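AT-rich interactive domain-containing protein 4 (Arabidopsis thaliana, PDB 6LQF) binds DNA and trimethylated histone H3, probably through its ARID domain and PHD finger respectively, as part of an ISWI chromatin remodeller in flowering control. Local coordinates at residues K12-G17 / Y124-V129; F29-M34 / G49-F54; L64-L69 / E116-E121. One frame throughout, in Å; residues are numbered along the deposited sequence.

Interaction 1: K12-G17 / Y124-V129. With ZN (zinc ion), chain E.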
loop_
_atom_site.group_PDB
_atom_site.type_symbol
_atom_site.label_atom_id
_atom_site.label_comp_id
_atom_site.label_asym_id
_atom_site.label_seq_id
_atom_site.Cartn_x
_atom_site.Cartn_y
_atom_site.Cartn_z
ATOM N N LYS A 12 8.583 14.143 15.594
ATOM C CA LYS A 12 8.675 13.299 14.408
ATOM C C LYS A 12 7.505 12.298 14.333
ATOM O O LYS A 12 6.944 12.117 13.260
ATOM C CB LYS A 12 10.004 12.539 14.360
ATOM C CG LYS A 12 10.192 11.658 13.105
ATOM C CD LYS A 12 10.382 12.511 11.822
ATOM C CE LYS A 12 10.538 11.658 10.553
ATOM N NZ LYS A 12 11.787 10.839 10.613
ATOM N N LYS A 13 7.160 11.651 15.454
ATOM C CA LYS A 13 6.095 10.632 15.456
ATOM C C LYS A 13 4.852 11.107 16.202
ATOM O O LYS A 13 4.931 11.882 17.152
ATOM C CB LYS A 13 6.584 9.307 16.066
ATOM C CG LYS A 13 7.793 8.640 15.358
ATOM C CD LYS A 13 7.456 8.227 13.943
ATOM C CE LYS A 13 8.680 7.842 13.140
ATOM N NZ LYS A 13 8.286 7.355 11.773
ATOM N N HIS A 14 3.698 10.646 15.739
ATOM C CA HIS A 14 2.406 10.879 16.392
ATOM C C HIS A 14 2.399 10.125 17.714
ATOM O O HIS A 14 2.902 9.014 17.768
ATOM C CB HIS A 14 1.295 10.362 15.478
ATOM C CG HIS A 14 -0.055 10.916 15.776
ATOM N ND1 HIS A 14 -1.215 10.217 15.507
ATOM C CD2 HIS A 14 -0.433 12.118 16.262
ATOM C CE1 HIS A 14 -2.252 10.974 15.833
ATOM N NE2 HIS A 14 -1.806 12.132 16.286
ATOM N N ASP A 15 1.845 10.643 18.805
ATOM C CA ASP A 15 1.890 9.705 19.929
ATOM C C ASP A 15 0.744 8.690 19.844
ATOM O O ASP A 15 0.987 7.511 19.631
ATOM C CB ASP A 15 1.942 10.413 21.276
ATOM C CG ASP A 15 3.342 10.346 21.875
ATOM O OD1 ASP A 15 4.287 10.079 21.090
ATOM O OD2 ASP A 15 3.510 10.552 23.095
ATOM N N CYS A 16 -0.479 9.151 19.982
ATOM C CA CYS A 16 -1.654 8.348 19.625
ATOM C C CYS A 16 -1.757 6.940 20.239
ATOM O O CYS A 16 -2.808 6.591 20.745
ATOM C CB CYS A 16 -1.785 8.271 18.081
ATOM S SG CYS A 16 -0.740 7.155 17.055
ATOM N N GLY A 17 -0.715 6.124 20.198
ATOM C CA GLY A 17 -0.849 4.740 20.653
ATOM C C GLY A 17 -1.812 3.869 19.842
ATOM O O GLY A 17 -2.353 2.885 20.345
ATOM N N TYR A 124 4.906 9.423 7.464
ATOM C CA TYR A 124 6.177 9.795 8.094
ATOM C C TYR A 124 6.072 9.810 9.642
ATOM O O TYR A 124 7.040 9.542 10.356
ATOM C CB TYR A 124 6.634 11.167 7.616
ATOM C CG TYR A 124 6.939 11.320 6.122
ATOM C CD1 TYR A 124 7.225 10.232 5.311
ATOM C CD2 TYR A 124 6.866 12.581 5.525
ATOM C CE1 TYR A 124 7.516 10.414 3.935
ATOM C CE2 TYR A 124 7.134 12.766 4.182
ATOM C CZ TYR A 124 7.450 11.693 3.387
ATOM O OH TYR A 124 7.696 11.967 2.046
ATOM N N ALA A 125 4.891 10.160 10.156
ATOM C CA ALA A 125 4.732 10.233 11.620
ATOM C C ALA A 125 4.355 8.916 12.295
ATOM O O ALA A 125 4.103 8.890 13.505
ATOM C CB ALA A 125 3.685 11.277 11.980
ATOM N N HIS A 126 4.299 7.825 11.535
ATOM C CA HIS A 126 3.976 6.520 12.124
ATOM C C HIS A 126 5.036 5.496 11.749
ATOM O O HIS A 126 6.010 5.854 11.074
ATOM C CB HIS A 126 2.572 6.083 11.712
ATOM C CG HIS A 126 1.517 6.921 12.341
ATOM N ND1 HIS A 126 1.186 8.173 11.858
ATOM C CD2 HIS A 126 0.786 6.738 13.469
ATOM C CE1 HIS A 126 0.275 8.716 12.655
ATOM N NE2 HIS A 126 0.029 7.875 13.642
ATOM N N ASP A 127 4.889 4.273 12.245
ATOM C CA ASP A 127 5.928 3.251 12.031
ATOM C C ASP A 127 5.322 2.045 11.371
ATOM O O ASP A 127 5.505 0.904 11.820
ATOM C CB ASP A 127 6.587 2.882 13.350
ATOM C CG ASP A 127 7.303 4.055 13.970
ATOM O OD1 ASP A 127 8.191 4.637 13.299
ATOM O OD2 ASP A 127 6.945 4.415 15.115
ATOM N N ASP A 128 4.626 2.289 10.272
ATOM C CA ASP A 128 3.873 1.262 9.607
ATOM C C ASP A 128 4.523 0.723 8.344
ATOM O O ASP A 128 3.975 -0.208 7.732
ATOM C CB ASP A 128 2.503 1.805 9.242
ATOM C CG ASP A 128 1.756 2.340 10.448
ATOM O OD1 ASP A 128 1.839 1.717 11.530
ATOM O OD2 ASP A 128 1.056 3.340 10.289
ATOM N N VAL A 129 5.632 1.317 7.923
ATOM C CA VAL A 129 6.227 0.931 6.617
ATOM C C VAL A 129 7.065 -0.331 6.707
ATOM O O VAL A 129 7.888 -0.449 7.627
ATOM C CB VAL A 129 7.086 2.084 6.053
ATOM C CG1 VAL A 129 7.858 1.637 4.811
ATOM C CG2 VAL A 129 6.152 3.260 5.740
HETATM ZN ZN ZN E . -1.264 8.190 15.186
HETATM O O HOH W 1 3.660 7.026 16.009
#
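Lys13 follows the backbone of Ala125 toward three oxygens. Lys13 CB starts 3.6 Å from Ala125 O, and Lys13 CG stays near it at 4.1 Å. The chain then bends at chi2 (-64°), which carries Lys13 CD over the same peptide group, 3.4 Å from Ala125 O. CE passes Asp127 OD1, and NZ ends among the three oxygens. Lys13 NZ donates to His126 O at 2.8 Å and to Tyr124 O at 2.9 Å, reaching both from above their carbonyl planes. The salt bridge from Lys13 NZ to Asp127 OD1 is weaker, at 3.1 Å. The principle at work is closure of a domain by a metal: His14, Cys16 and His126, with Asp32 from helix 26-39, hold a zinc ion that ties the chain ahead of the ARID helices to the loop after helix 120-124. The His14 and His126 rings meet rim to rim, their ND1 and NE2 both bound to the zinc ion, and Cys16 SG binds it at 2.2 Å. His126 ND1 is hydrogen-bonded to Tyr122 O; together with the NE2-zinc bond, this fixes the ring's rotation. His14 N donates to a lone pair of Ala125 O, nearly straight at 166°, while a water joins that oxygen to His14 O.

Interaction 2: F29-M34 / G49-F54. With ZN (zinc ion), chain E.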
loop_
_atom_site.group_PDB
_atom_site.type_symbol
_atom_site.label_atom_id
_atom_site.label_comp_id
_atom_site.label_asym_id
_atom_site.label_seq_id
_atom_site.Cartn_x
_atom_site.Cartn_y
_atom_site.Cartn_z
ATOM N N PHE A 29 -8.069 3.332 12.647
ATOM C CA PHE A 29 -7.157 4.012 11.737
ATOM C C PHE A 29 -7.700 5.371 11.285
ATOM O O PHE A 29 -6.983 6.378 11.382
ATOM C CB PHE A 29 -6.880 3.108 10.520
ATOM C CG PHE A 29 -6.104 3.782 9.472
ATOM C CD1 PHE A 29 -4.713 3.882 9.591
ATOM C CD2 PHE A 29 -6.726 4.314 8.354
ATOM C CE1 PHE A 29 -3.953 4.574 8.600
ATOM C CE2 PHE A 29 -5.936 4.978 7.349
ATOM C CZ PHE A 29 -4.577 5.087 7.497
ATOM N N LEU A 30 -8.929 5.387 10.771
ATOM C CA LEU A 30 -9.453 6.621 10.206
ATOM C C LEU A 30 -9.598 7.707 11.271
ATOM O O LEU A 30 -9.323 8.883 11.001
ATOM C CB LEU A 30 -10.799 6.372 9.527
ATOM C CG LEU A 30 -10.693 5.557 8.224
ATOM C CD1 LEU A 30 -12.103 5.196 7.718
ATOM C CD2 LEU A 30 -9.889 6.311 7.117
ATOM N N ARG A 31 -9.978 7.328 12.482
ATOM C CA ARG A 31 -10.071 8.329 13.543
ATOM C C ARG A 31 -8.697 8.873 13.875
ATOM O O ARG A 31 -8.559 10.088 14.120
ATOM C CB ARG A 31 -10.779 7.724 14.770
ATOM C CG ARG A 31 -12.255 7.463 14.491
ATOM C CD ARG A 31 -12.954 7.080 15.783
ATOM N NE ARG A 31 -14.355 6.773 15.539
ATOM C CZ ARG A 31 -15.321 7.699 15.484
ATOM N NH1 ARG A 31 -15.016 8.983 15.619
ATOM N NH2 ARG A 31 -16.578 7.344 15.234
ATOM N N ASP A 32 -7.670 8.019 13.819
ATOM C CA ASP A 32 -6.318 8.524 14.078
ATOM C C ASP A 32 -5.846 9.442 12.935
ATOM O O ASP A 32 -5.163 10.464 13.192
ATOM C CB ASP A 32 -5.321 7.360 14.282
ATOM C CG ASP A 32 -4.083 7.800 14.930
ATOM O OD1 ASP A 32 -4.090 8.384 16.025
ATOM O OD2 ASP A 32 -3.036 7.555 14.310
ATOM N N VAL A 33 -6.208 9.125 11.698
ATOM C CA VAL A 33 -5.858 10.023 10.576
ATOM C C VAL A 33 -6.532 11.384 10.737
ATOM O O VAL A 33 -5.866 12.429 10.539
ATOM C CB VAL A 33 -6.217 9.427 9.188
ATOM C CG1 VAL A 33 -5.969 10.422 8.091
ATOM C CG2 VAL A 33 -5.353 8.187 8.913
ATOM N N MET A 34 -7.833 11.384 11.131
ATOM C CA MET A 34 -8.536 12.656 11.303
ATOM C C MET A 34 -7.854 13.481 12.395
ATOM O O MET A 34 -7.628 14.686 12.205
ATOM C CB MET A 34 -9.999 12.395 11.622
ATOM C CG MET A 34 -10.728 11.736 10.506
ATOM S SD MET A 34 -12.383 11.225 11.117
ATOM C CE MET A 34 -13.112 12.777 11.446
ATOM N N GLY A 49 -19.339 16.544 10.770
ATOM C CA GLY A 49 -20.116 15.295 10.732
ATOM C C GLY A 49 -19.332 14.063 11.094
ATOM O O GLY A 49 -19.815 12.920 10.941
ATOM N N GLY A 50 -18.104 14.273 11.544
ATOM C CA GLY A 50 -17.293 13.195 12.072
ATOM C C GLY A 50 -16.878 12.153 11.054
ATOM O O GLY A 50 -16.822 12.390 9.832
ATOM N N LEU A 51 -16.627 10.958 11.586
ATOM C CA LEU A 51 -16.012 9.906 10.807
ATOM C C LEU A 51 -16.900 9.490 9.620
ATOM O O LEU A 51 -16.411 9.201 8.546
ATOM C CB LEU A 51 -15.721 8.733 11.715
ATOM C CG LEU A 51 -15.380 7.474 10.967
ATOM C CD1 LEU A 51 -14.016 7.693 10.402
ATOM C CD2 LEU A 51 -15.365 6.349 11.961
ATOM N N ALA A 52 -18.206 9.540 9.779
ATOM C CA ALA A 52 -19.119 9.163 8.699
ATOM C C ALA A 52 -18.950 9.949 7.407
ATOM O O ALA A 52 -19.227 9.406 6.312
ATOM C CB ALA A 52 -20.586 9.292 9.200
ATOM N N GLU A 53 -18.499 11.208 7.536
ATOM C CA GLU A 53 -18.284 12.113 6.404
ATOM C C GLU A 53 -16.820 12.234 5.897
ATOM O O GLU A 53 -16.532 13.075 5.027
ATOM C CB GLU A 53 -18.745 13.520 6.769
ATOM C CG GLU A 53 -20.163 13.583 7.362
ATOM C CD GLU A 53 -21.272 13.445 6.314
ATOM O OE1 GLU A 53 -22.444 13.260 6.715
ATOM O OE2 GLU A 53 -20.981 13.525 5.101
ATOM N N PHE A 54 -15.909 11.457 6.475
ATOM C CA PHE A 54 -14.468 11.565 6.152
ATOM C C PHE A 54 -14.018 10.396 5.304
ATOM O O PHE A 54 -14.324 9.241 5.672
ATOM C CB PHE A 54 -13.662 11.599 7.440
ATOM C CG PHE A 54 -12.187 11.596 7.214
ATOM C CD1 PHE A 54 -11.533 12.747 6.862
ATOM C CD2 PHE A 54 -11.477 10.435 7.342
ATOM C CE1 PHE A 54 -10.175 12.756 6.620
ATOM C CE2 PHE A 54 -10.114 10.394 7.102
ATOM C CZ PHE A 54 -9.450 11.612 6.725
HETATM ZN ZN ZN E . -1.264 8.190 15.186
#
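Leu51, Phe54 and Met34 carry this contact, in which a short 3-10 turn, residues 51-53, folds back against helix 26-39, the first helix of the ARID domain. It illustrates how a loop following a helix can be pinned to it mainly by apolar side chains, while Asp32 on the same stretch of helix binds the zinc ion through OD2. Met34 and Phe54 run past each other in opposite directions. Met34 CG sits over the centre of the Phe54 ring, a CH-pi contact with CG 3.5 Å from the ring centroid and 13° off the normal. Farther along, Met34 SD lies obliquely to the Phe54 ring, 4.4 Å from its centroid, as a Met-aromatic contact. A bend at chi3 (65°) then turns CE toward the backbone of Gly50. The ring has other neighbours on this helix: Leu30 CD2 comes to its edge at Phe54 CE2, and Val33 CG1 meets Phe54 CZ obliquely at 3.9 Å. An alanine in place of Phe54 would remove the ring and is likely to leave Met34 CG and Val33 CG1 without their partner, opening a gap between helix and turn. Leu51 divides its two methyls. Leu51 CD1 packs against Leu30 CB at 3.6 Å and also touches Met34 SD. The other branch turns to Arg31, whose extended chain crosses Leu51 at about a right angle and is held at NE by a salt bridge to Glu27. There Leu51 CD2 lies over one face of the guanidinium, offset toward its rim, 3.6 Å from Arg31 NH2.

Interaction 3: L64-L69 / E116-E121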
loop_
_atom_site.group_PDB
_atom_site.type_symbol
_atom_site.label_atom_id
_atom_site.label_comp_id
_atom_site.label_asym_id
_atom_site.label_seq_id
_atom_site.Cartn_x
_atom_site.Cartn_y
_atom_site.Cartn_z
ATOM N N LEU A 64 -13.563 7.764 -1.154
ATOM C CA LEU A 64 -12.194 7.263 -1.209
ATOM C C LEU A 64 -11.834 6.367 -0.012
ATOM O O LEU A 64 -12.035 6.785 1.134
ATOM C CB LEU A 64 -11.285 8.481 -1.264
ATOM C CG LEU A 64 -9.801 8.151 -1.288
ATOM C CD1 LEU A 64 -9.441 7.469 -2.599
ATOM C CD2 LEU A 64 -9.057 9.463 -1.105
ATOM N N ASP A 65 -11.315 5.163 -0.288
ATOM C CA ASP A 65 -10.965 4.163 0.743
ATOM C C ASP A 65 -9.520 4.337 1.224
ATOM O O ASP A 65 -8.566 3.679 0.716
ATOM C CB ASP A 65 -11.177 2.752 0.153
ATOM C CG ASP A 65 -10.773 1.621 1.090
ATOM O OD1 ASP A 65 -10.396 1.854 2.261
ATOM O OD2 ASP A 65 -10.875 0.456 0.617
ATOM N N LEU A 66 -9.333 5.224 2.175
ATOM C CA LEU A 66 -7.976 5.581 2.633
ATOM C C LEU A 66 -7.293 4.460 3.374
ATOM O O LEU A 66 -6.052 4.343 3.340
ATOM C CB LEU A 66 -8.020 6.815 3.556
ATOM C CG LEU A 66 -8.379 8.108 2.912
ATOM C CD1 LEU A 66 -8.661 9.116 4.020
ATOM C CD2 LEU A 66 -7.173 8.587 2.115
ATOM N N PHE A 67 -8.077 3.609 4.067
ATOM C CA PHE A 67 -7.464 2.514 4.822
ATOM C C PHE A 67 -6.736 1.520 3.936
ATOM O O PHE A 67 -5.561 1.158 4.200
ATOM C CB PHE A 67 -8.581 1.815 5.598
ATOM C CG PHE A 67 -8.118 0.731 6.521
ATOM C CD1 PHE A 67 -7.107 0.939 7.453
ATOM C CD2 PHE A 67 -8.735 -0.502 6.477
ATOM C CE1 PHE A 67 -6.736 -0.085 8.343
ATOM C CE2 PHE A 67 -8.342 -1.514 7.373
ATOM C CZ PHE A 67 -7.383 -1.268 8.306
ATOM N N ASN A 68 -7.396 1.096 2.857
ATOM C CA ASN A 68 -6.723 0.113 2.008
ATOM C C ASN A 68 -5.663 0.782 1.157
ATOM O O ASN A 68 -4.636 0.150 0.890
ATOM C CB ASN A 68 -7.728 -0.638 1.165
ATOM C CG ASN A 68 -8.475 -1.664 2.014
ATOM O OD1 ASN A 68 -7.810 -2.538 2.617
ATOM N ND2 ASN A 68 -9.782 -1.538 2.142
ATOM N N LEU A 69 -5.848 2.068 0.777
ATOM C CA LEU A 69 -4.805 2.779 0.037
ATOM C C LEU A 69 -3.531 2.807 0.903
ATOM O O LEU A 69 -2.396 2.500 0.429
ATOM C CB LEU A 69 -5.300 4.222 -0.276
ATOM C CG LEU A 69 -4.240 5.213 -0.790
ATOM C CD1 LEU A 69 -3.648 4.632 -2.067
ATOM C CD2 LEU A 69 -4.894 6.594 -1.100
ATOM N N GLU A 116 -0.670 11.893 -1.259
ATOM C CA GLU A 116 -0.016 13.131 -0.847
ATOM C C GLU A 116 -0.907 14.021 0.026
ATOM O O GLU A 116 -0.442 14.583 1.021
ATOM C CB GLU A 116 0.413 13.921 -2.078
ATOM C CG GLU A 116 1.627 13.286 -2.714
ATOM C CD GLU A 116 2.057 13.965 -3.998
ATOM O OE1 GLU A 116 1.219 14.644 -4.639
ATOM O OE2 GLU A 116 3.236 13.808 -4.368
ATOM N N THR A 117 -2.181 14.172 -0.327
ATOM C CA THR A 117 -3.105 15.026 0.448
ATOM C C THR A 117 -3.371 14.473 1.848
ATOM O O THR A 117 -3.305 15.211 2.852
ATOM C CB THR A 117 -4.419 15.141 -0.351
ATOM O OG1 THR A 117 -4.113 15.740 -1.627
ATOM C CG2 THR A 117 -5.500 16.002 0.389
ATOM N N TYR A 118 -3.740 13.178 1.942
ATOM C CA TYR A 118 -4.285 12.668 3.182
ATOM C C TYR A 118 -3.300 11.886 4.026
ATOM O O TYR A 118 -3.458 11.790 5.260
ATOM C CB TYR A 118 -5.499 11.759 2.901
ATOM C CG TYR A 118 -6.714 12.494 2.424
ATOM C CD1 TYR A 118 -7.548 13.142 3.342
ATOM C CD2 TYR A 118 -7.039 12.542 1.063
ATOM C CE1 TYR A 118 -8.672 13.831 2.916
ATOM C CE2 TYR A 118 -8.187 13.217 0.614
ATOM C CZ TYR A 118 -8.980 13.876 1.562
ATOM O OH TYR A 118 -10.122 14.536 1.149
ATOM N N LEU A 119 -2.290 11.252 3.364
ATOM C CA LEU A 119 -1.578 10.158 4.043
ATOM C C LEU A 119 -0.067 10.305 4.115
ATOM O O LEU A 119 0.560 9.619 4.934
ATOM C CB LEU A 119 -1.912 8.820 3.340
ATOM C CG LEU A 119 -3.376 8.369 3.432
ATOM C CD1 LEU A 119 -3.608 7.105 2.524
ATOM C CD2 LEU A 119 -3.670 8.080 4.886
ATOM N N LEU A 120 0.553 11.200 3.340
ATOM C CA LEU A 120 2.014 11.188 3.313
ATOM C C LEU A 120 2.659 11.655 4.627
ATOM O O LEU A 120 3.557 10.994 5.192
ATOM C CB LEU A 120 2.483 12.036 2.152
ATOM C CG LEU A 120 3.981 11.998 1.991
ATOM C CD1 LEU A 120 4.553 10.590 1.832
ATOM C CD2 LEU A 120 4.278 12.814 0.737
ATOM N N GLU A 121 2.174 12.790 5.152
ATOM C CA GLU A 121 2.663 13.234 6.450
ATOM C C GLU A 121 2.353 12.224 7.540
ATOM O O GLU A 121 3.159 11.959 8.417
ATOM C CB GLU A 121 2.043 14.593 6.807
ATOM C CG GLU A 121 2.512 15.652 5.825
ATOM C CD GLU A 121 1.936 17.036 6.093
ATOM O OE1 GLU A 121 0.993 17.178 6.921
ATOM O OE2 GLU A 121 2.474 17.981 5.471
#
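Leu66 and Leu119 face each other with CA atoms 8.0 Å apart, Leu66 in the first turn of helix 66-74 and Leu119 where the chain runs from helix 107-118 into helix 120-124, right before the latter. Leu66 CD2 enters between two residues of that passage: it lies 3.7 Å from Tyr118 CB and 3.9 Å from Leu119 CD1. Leu119, with CG placed opposite its carbonyl carbon (chi1 -65°), sends CD1 across to helix 66-74, where it meets Leu69 CG at 3.9 Å as well as the backbone Leu66 O. Leu64 CD2 approaches the Tyr118 ring obliquely, a looser touch of 4.2 Å to CE2. The start of helix 66-74 is fixed by Asp65 as N-cap: its OD1 accepts from Asn68 N, and OD2 from Asn68 ND2 at 2.7 Å along the syn lone pair. Asp65 OD2 has a further donor in Arg96 N. All five touching residues are buried in the helical ARID core, where Leu66 also packs on Leu30 of helix 26-39, Tyr118 reaches Leu37 of that helix, and Leu69 rests on Trp87 and Val91 of helix 87-91.

Interactions 2 and 3 lie within the ARID domain, while interaction 1 joins two loops through a zinc ion. Interaction 3 is the buried one, made of leucines and a tyrosine; the other two are partly buried and differ in chemistry. Interaction 2 continues the apolar core of interaction 3, since Phe54 CE2 touches Leu66 CD1 at 3.6 Å and Phe29 packs against Phe67. Interaction 1 relies instead on zinc, backbone hydrogen bonds and a lysine. Helix 26-39 connects them: its Leu30 serves both interaction 2 and interaction 3, and its Asp32 supplies the fourth zinc ligand. Interaction 1 spans the longest stretch of sequence, enclosing the other two, which follow one another along the chain.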